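Local coordinates for protein lipase (PDB 2ORY) that probably hydrolyses triacylglycerols as a cold-adapted lipase of the class 3 family, with the alpha/beta-hydrolase fold, at residues 7-11 with 320-326; 56-60 with 71-75; 217-221 with 284-288. One frame throughout, in Å; residues are numbered along the deposited sequence.

Interaction 1: residues 7-11 with 320-326; sequences QLMLA and MGMMDDI
Leu10 faces three side chains of 320-326 with its two methyl branches. Its CG is anti to the backbone N (chi1 179°), which sends the branches outward from helix 5-15. CD1 meets Met320 CE tip to tip at 4.0 Å. CD2 lies 3.8 Å from Ile326 CD1, the side chains crossing at about a right angle. CD2 also touches Met322 CG at 4.0 Å. Met322 folds back at chi2 and chi3; its CE makes a longer contact, 4.3 Å, with Ala11 CB. This closely packed part is buried except at Met320, which is partly exposed. Tyr316 and Phe206 add to it from helix 304-319 and strand 199-206.

Toward solvent, at partly exposed Gln7 and exposed Gly321, the contact turns polar. Gln7 CB still packs on Met322 SD at 4.0 Å. The extended Gln7 side chain gives its NE2 to Met320 O at 3.2 Å, with an N-H...O angle of 156°. Gln7 OE1 accepts from Thr4 N, so both ends of the amide are held. Gly321, with positive phi, is the C-prime residue of the Schellman motif ending helix 304-319. The one directional bond places Gln7 against the helix end; methyl and thioether packing holds mainly by shape.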
# COMPACT_ATOMS: atom_id res chain seq x y z
N GLN A 7 7.33 -11.95 -3.27
CA GLN A 7 8.14 -11.91 -2.05
C GLN A 7 9.10 -10.72 -2.11
O GLN A 7 9.38 -10.07 -1.10
CB GLN A 7 8.94 -13.20 -1.89
CG GLN A 7 8.08 -14.44 -1.75
CD GLN A 7 8.92 -15.69 -1.65
OE1 GLN A 7 9.61 -16.06 -2.60
NE2 GLN A 7 8.89 -16.33 -0.49
N LEU A 8 9.61 -10.44 -3.30
CA LEU A 8 10.53 -9.34 -3.45
C LEU A 8 9.84 -8.03 -3.18
O LEU A 8 10.34 -7.21 -2.43
CB LEU A 8 11.13 -9.32 -4.85
CG LEU A 8 12.14 -8.20 -5.11
CD1 LEU A 8 13.33 -8.36 -4.18
CD2 LEU A 8 12.60 -8.28 -6.56
N MET A 9 8.67 -7.83 -3.78
CA MET A 9 7.90 -6.62 -3.58
C MET A 9 7.43 -6.46 -2.11
O MET A 9 7.22 -5.35 -1.64
CB MET A 9 6.70 -6.59 -4.52
CG MET A 9 7.05 -6.58 -6.02
SD MET A 9 8.26 -5.35 -6.54
CE MET A 9 7.34 -3.96 -6.55
N LEU A 10 7.25 -7.58 -1.41
CA LEU A 10 6.85 -7.53 0.00
C LEU A 10 8.00 -6.89 0.76
O LEU A 10 7.81 -6.09 1.67
CB LEU A 10 6.61 -8.93 0.56
CG LEU A 10 6.19 -8.94 2.04
CD1 LEU A 10 4.79 -8.32 2.14
CD2 LEU A 10 6.20 -10.36 2.61
N ALA A 11 9.22 -7.27 0.36
CA ALA A 11 10.44 -6.74 0.97
C ALA A 11 10.56 -5.24 0.76
O ALA A 11 10.97 -4.51 1.65
CB ALA A 11 11.67 -7.46 0.38
N MET A 320 3.98 -15.82 3.92
CA MET A 320 4.74 -15.85 2.68
C MET A 320 6.17 -16.34 2.89
O MET A 320 7.03 -16.12 2.05
CB MET A 320 4.75 -14.46 2.03
CG MET A 320 3.42 -14.05 1.38
SD MET A 320 3.45 -12.43 0.51
CE MET A 320 2.49 -11.50 1.63
N GLY A 321 6.39 -17.00 4.02
CA GLY A 321 7.71 -17.52 4.34
C GLY A 321 8.83 -16.50 4.32
O GLY A 321 9.93 -16.78 3.85
N MET A 322 8.58 -15.32 4.86
CA MET A 322 9.58 -14.27 4.85
C MET A 322 10.01 -13.82 6.25
O MET A 322 10.77 -12.85 6.39
CB MET A 322 9.04 -13.08 4.05
CG MET A 322 8.91 -13.32 2.56
SD MET A 322 10.50 -13.29 1.74
CE MET A 322 10.67 -11.56 1.41
N MET A 323 9.53 -14.53 7.27
CA MET A 323 9.86 -14.20 8.65
C MET A 323 11.35 -14.02 8.89
O MET A 323 11.77 -13.08 9.55
CB MET A 323 9.29 -15.27 9.59
CG MET A 323 7.78 -15.21 9.75
SD MET A 323 7.25 -13.57 10.33
CE MET A 323 7.13 -13.83 12.09
N ASP A 324 12.16 -14.91 8.33
CA ASP A 324 13.60 -14.80 8.54
C ASP A 324 14.23 -13.86 7.55
O ASP A 324 15.43 -13.60 7.62
CB ASP A 324 14.24 -16.18 8.43
CG ASP A 324 13.74 -17.13 9.49
OD1 ASP A 324 13.78 -18.36 9.25
OD2 ASP A 324 13.31 -16.66 10.57
N ASP A 325 13.42 -13.34 6.63
CA ASP A 325 13.90 -12.44 5.59
C ASP A 325 13.64 -10.95 5.78
O ASP A 325 14.39 -10.11 5.25
CB ASP A 325 13.34 -12.89 4.24
CG ASP A 325 13.87 -14.24 3.82
OD1 ASP A 325 15.08 -14.32 3.53
OD2 ASP A 325 13.08 -15.22 3.79
N ILE A 326 12.58 -10.62 6.52
CA ILE A 326 12.19 -9.23 6.79
C ILE A 326 12.26 -8.91 8.29
O ILE A 326 11.42 -9.37 9.07
CB ILE A 326 10.78 -8.98 6.26
CG1 ILE A 326 10.79 -9.16 4.74
CG2 ILE A 326 10.28 -7.60 6.69
CD1 ILE A 326 9.44 -8.98 4.06

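Interaction 2: residues 56-60 with 71-75; sequences WGPAV and AMMYV
Trp56 O accepts the shortest bond of this pair, from Val75 N at 2.8 Å. Tyr74 CA also approaches this oxygen, in a C-H...O contact of 3.1 Å. The return bond, Trp56 N to Val75 O, is weak. Farther along, Ala59 and Met73 form a second hydrogen-bonded pair. Ala59 N reaches Met73 O at 3.0 Å in a nearly straight bond (179°).

Between these pairs the register slips by one residue at Gly57 and Pro58, which are joined by a cis peptide. Gly57 has positive phi and lies in the bulge.

Trp56, Ala59, Met73 and Val75 point to one face. The indole of Trp56 crosses Met73 obliquely, with CH2 3.8 Å from Met73 CE, and its edge meets Tyr74 CA. Trp56 CB packs on Val75 CG2 at 3.7 Å. Trp56 NE1 is bound to Lys150 O. Val60 and Met72 lie on the other face. Met72 bends at chi2 (-83°), which brings SD to 3.7 Å from Pro58 CB; helix 30-43 packs here. The arrangement is an antiparallel beta hairpin with a beta bulge, at the 52-63 edge of the mixed central sheet of an alpha/beta hydrolase.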
# COMPACT_ATOMS: atom_id res chain seq x y z
N TRP A 56 15.18 7.67 -6.62
CA TRP A 56 14.24 8.77 -6.42
C TRP A 56 13.64 8.64 -5.04
O TRP A 56 13.09 7.59 -4.69
CB TRP A 56 13.11 8.77 -7.44
CG TRP A 56 12.26 10.00 -7.29
CD1 TRP A 56 12.40 11.17 -7.96
CD2 TRP A 56 11.09 10.15 -6.47
NE1 TRP A 56 11.40 12.04 -7.63
CE2 TRP A 56 10.58 11.45 -6.71
CE3 TRP A 56 10.43 9.32 -5.55
CZ2 TRP A 56 9.43 11.94 -6.07
CZ3 TRP A 56 9.28 9.81 -4.91
CH2 TRP A 56 8.79 11.11 -5.17
N GLY A 57 13.75 9.70 -4.25
CA GLY A 57 13.24 9.67 -2.90
C GLY A 57 14.29 9.08 -1.97
O GLY A 57 15.45 8.91 -2.38
N PRO A 58 13.93 8.76 -0.72
CA PRO A 58 12.55 8.94 -0.24
C PRO A 58 11.99 10.37 -0.15
O PRO A 58 12.66 11.29 0.35
CB PRO A 58 12.56 8.24 1.12
CG PRO A 58 13.98 8.39 1.58
CD PRO A 58 14.79 8.16 0.32
N ALA A 59 10.79 10.56 -0.69
CA ALA A 59 10.08 11.83 -0.62
C ALA A 59 9.05 11.58 0.49
O ALA A 59 8.21 10.67 0.40
CB ALA A 59 9.36 12.11 -1.93
N VAL A 60 9.11 12.40 1.53
CA VAL A 60 8.23 12.21 2.68
C VAL A 60 7.23 13.33 2.87
O VAL A 60 7.54 14.50 2.66
CB VAL A 60 9.07 12.09 3.99
CG1 VAL A 60 8.16 11.79 5.18
CG2 VAL A 60 10.13 11.00 3.85
N ALA A 71 2.95 9.98 4.67
CA ALA A 71 3.13 9.20 3.45
C ALA A 71 4.57 9.27 3.00
O ALA A 71 5.30 10.20 3.35
CB ALA A 71 2.23 9.73 2.37
N MET A 72 4.98 8.27 2.21
CA MET A 72 6.34 8.21 1.70
C MET A 72 6.40 7.40 0.41
O MET A 72 5.70 6.39 0.28
CB MET A 72 7.29 7.57 2.72
CG MET A 72 8.78 7.66 2.33
SD MET A 72 9.38 6.37 1.16
CE MET A 72 10.03 5.20 2.29
N MET A 73 7.21 7.85 -0.54
CA MET A 73 7.37 7.13 -1.79
C MET A 73 8.81 7.24 -2.27
O MET A 73 9.46 8.29 -2.07
CB MET A 73 6.41 7.68 -2.86
CG MET A 73 6.56 7.03 -4.25
SD MET A 73 5.20 7.49 -5.30
CE MET A 73 5.51 9.28 -5.48
N TYR A 74 9.33 6.15 -2.83
CA TYR A 74 10.68 6.13 -3.39
C TYR A 74 10.67 5.18 -4.58
O TYR A 74 9.71 4.42 -4.80
CB TYR A 74 11.73 5.71 -2.34
CG TYR A 74 11.63 4.28 -1.82
CD1 TYR A 74 12.50 3.30 -2.27
CD2 TYR A 74 10.63 3.91 -0.93
CE1 TYR A 74 12.38 1.98 -1.84
CE2 TYR A 74 10.49 2.58 -0.49
CZ TYR A 74 11.37 1.62 -0.96
OH TYR A 74 11.21 0.31 -0.59
N VAL A 75 11.74 5.26 -5.38
CA VAL A 75 11.90 4.40 -6.55
C VAL A 75 13.26 3.70 -6.51
O VAL A 75 14.29 4.35 -6.34
CB VAL A 75 11.81 5.23 -7.85
CG1 VAL A 75 11.85 4.31 -9.06
CG2 VAL A 75 10.55 6.08 -7.86

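Interaction 3: residues 217-221 with 284-288; sequences ADYFD and KQIKA
Phe220 overlaps Ile286 along its CD2-CE2 bond. Ile286 CG2 lies 3.6 Å from Phe220 CD2. Ile286 CD1 makes an off-centre CH-pi contact, 4.3 Å from the ring centroid. Ile286 CG1 sits between the backbone N and the carbonyl carbon (chi1 51°), and the extended chain puts CD1 above the rim of the ring, near CE2 and CZ. Ala217 CB lies 4.2 Å from Ile286 CG2 and 3.6 Å from Lys284 O.

Asp221 holds the loop backbone. Its OD1 takes Lys287 N on the syn lone pair at 2.9 Å. Its OD2 accepts from a water at 2.7 Å. The same water donates to Gln285 O and accepts from Ala288 N, so the carboxylate and the loop share one bridge. Lys287 passes Asp221 at a slant, CD 3.3 Å from OD1, while its NZ bonds the carbonyls of Cys228 and Gly225.

Asp218 is exposed. Its OD1 forms a salt bridge with Lys284 NZ at 2.8 Å, on the syn side but 29° out of the carboxylate plane. The two side chains cross at about a right angle.

The contact sets helix 214-224 against the loop between helices 265-278 and 304-319. Phe220 and Ile286 both touch Ser181 of helix 175-189, and Lys284 pairs through its backbone with Gly212.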
# COMPACT_ATOMS: atom_id res chain seq x y z
N ALA A 217 -13.10 -0.08 -9.86
CA ALA A 217 -12.46 -1.38 -9.69
C ALA A 217 -12.56 -2.23 -10.96
O ALA A 217 -11.60 -2.90 -11.33
CB ALA A 217 -13.09 -2.12 -8.50
N ASP A 218 -13.72 -2.22 -11.61
CA ASP A 218 -13.87 -3.00 -12.84
C ASP A 218 -12.99 -2.40 -13.96
O ASP A 218 -12.37 -3.12 -14.74
CB ASP A 218 -15.34 -3.06 -13.28
CG ASP A 218 -16.18 -4.00 -12.42
OD1 ASP A 218 -15.61 -4.92 -11.80
OD2 ASP A 218 -17.42 -3.81 -12.39
N TYR A 219 -12.93 -1.08 -14.04
CA TYR A 219 -12.08 -0.48 -15.04
C TYR A 219 -10.63 -0.87 -14.75
O TYR A 219 -9.88 -1.28 -15.65
CB TYR A 219 -12.21 1.03 -15.03
CG TYR A 219 -11.22 1.71 -15.93
CD1 TYR A 219 -11.31 1.57 -17.32
CD2 TYR A 219 -10.18 2.47 -15.41
CE1 TYR A 219 -10.38 2.18 -18.16
CE2 TYR A 219 -9.25 3.08 -16.24
CZ TYR A 219 -9.35 2.93 -17.60
OH TYR A 219 -8.40 3.51 -18.42
N PHE A 220 -10.23 -0.76 -13.48
CA PHE A 220 -8.86 -1.14 -13.09
C PHE A 220 -8.52 -2.59 -13.53
O PHE A 220 -7.45 -2.85 -14.08
CB PHE A 220 -8.69 -1.04 -11.57
CG PHE A 220 -7.33 -1.44 -11.09
CD1 PHE A 220 -6.33 -0.49 -10.97
CD2 PHE A 220 -7.04 -2.77 -10.81
CE1 PHE A 220 -5.04 -0.86 -10.56
CE2 PHE A 220 -5.77 -3.15 -10.40
CZ PHE A 220 -4.76 -2.20 -10.28
N ASP A 221 -9.43 -3.53 -13.26
CA ASP A 221 -9.22 -4.93 -13.62
C ASP A 221 -9.00 -5.09 -15.11
O ASP A 221 -8.05 -5.75 -15.56
CB ASP A 221 -10.43 -5.77 -13.19
CG ASP A 221 -10.47 -5.98 -11.69
OD1 ASP A 221 -9.53 -5.54 -11.00
OD2 ASP A 221 -11.45 -6.60 -11.20
N LYS A 284 -15.73 -1.37 -3.79
CA LYS A 284 -15.38 -2.73 -4.16
C LYS A 284 -13.88 -2.92 -4.40
O LYS A 284 -13.20 -2.05 -4.93
CB LYS A 284 -16.13 -3.16 -5.43
CG LYS A 284 -15.92 -4.64 -5.75
CD LYS A 284 -16.78 -5.15 -6.88
CE LYS A 284 -16.13 -4.91 -8.23
NZ LYS A 284 -16.82 -5.67 -9.34
N GLN A 285 -13.40 -4.10 -4.03
CA GLN A 285 -12.00 -4.46 -4.14
C GLN A 285 -11.64 -4.65 -5.61
O GLN A 285 -12.49 -5.06 -6.40
CB GLN A 285 -11.81 -5.77 -3.38
CG GLN A 285 -10.57 -5.96 -2.52
CD GLN A 285 -9.86 -4.70 -2.05
OE1 GLN A 285 -9.26 -3.99 -2.86
NE2 GLN A 285 -9.90 -4.44 -0.74
N ILE A 286 -10.40 -4.32 -5.97
CA ILE A 286 -9.88 -4.52 -7.32
C ILE A 286 -9.50 -6.00 -7.26
O ILE A 286 -9.17 -6.49 -6.18
CB ILE A 286 -8.59 -3.69 -7.59
CG1 ILE A 286 -7.58 -3.91 -6.47
CG2 ILE A 286 -8.94 -2.21 -7.75
CD1 ILE A 286 -6.26 -3.16 -6.64
N LYS A 287 -9.53 -6.70 -8.39
CA LYS A 287 -9.24 -8.14 -8.40
C LYS A 287 -9.95 -8.74 -7.18
O LYS A 287 -9.35 -9.42 -6.36
CB LYS A 287 -7.74 -8.40 -8.34
CG LYS A 287 -6.90 -7.61 -9.37
CD LYS A 287 -7.29 -7.90 -10.83
CE LYS A 287 -7.12 -9.36 -11.20
NZ LYS A 287 -5.69 -9.79 -11.19
N ALA A 288 -11.24 -8.48 -7.08
CA ALA A 288 -12.05 -8.97 -5.97
C ALA A 288 -12.20 -10.49 -5.89
O ALA A 288 -12.55 -11.02 -4.83
CB ALA A 288 -13.42 -8.31 -6.01
O HOH W 1 -12.48 -6.65 -8.69

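How the interactions relate
Helix 5-15 opens interaction 1 near the N terminus. Its partner, 320-326, comes only after helix 304-319, so this contact closes a loop of most of the chain. Interactions 2 and 3 both nest inside it. Interaction 2 closes first, within the hairpin of strands 52-63 and 66-78. Interaction 3 follows in series, joining helix 214-224 to the loop before helix 304-319. None crosses another. Interactions 2 and 3 lie on opposite sides of the chain's centre, their own centres about 26 Å apart. Interactions 1 and 2 come within about 5 Å at their nearest atoms without touching. Interaction 1 ties the N-terminal helix to a late loop; interaction 2 pairs two strands at the sheet edge.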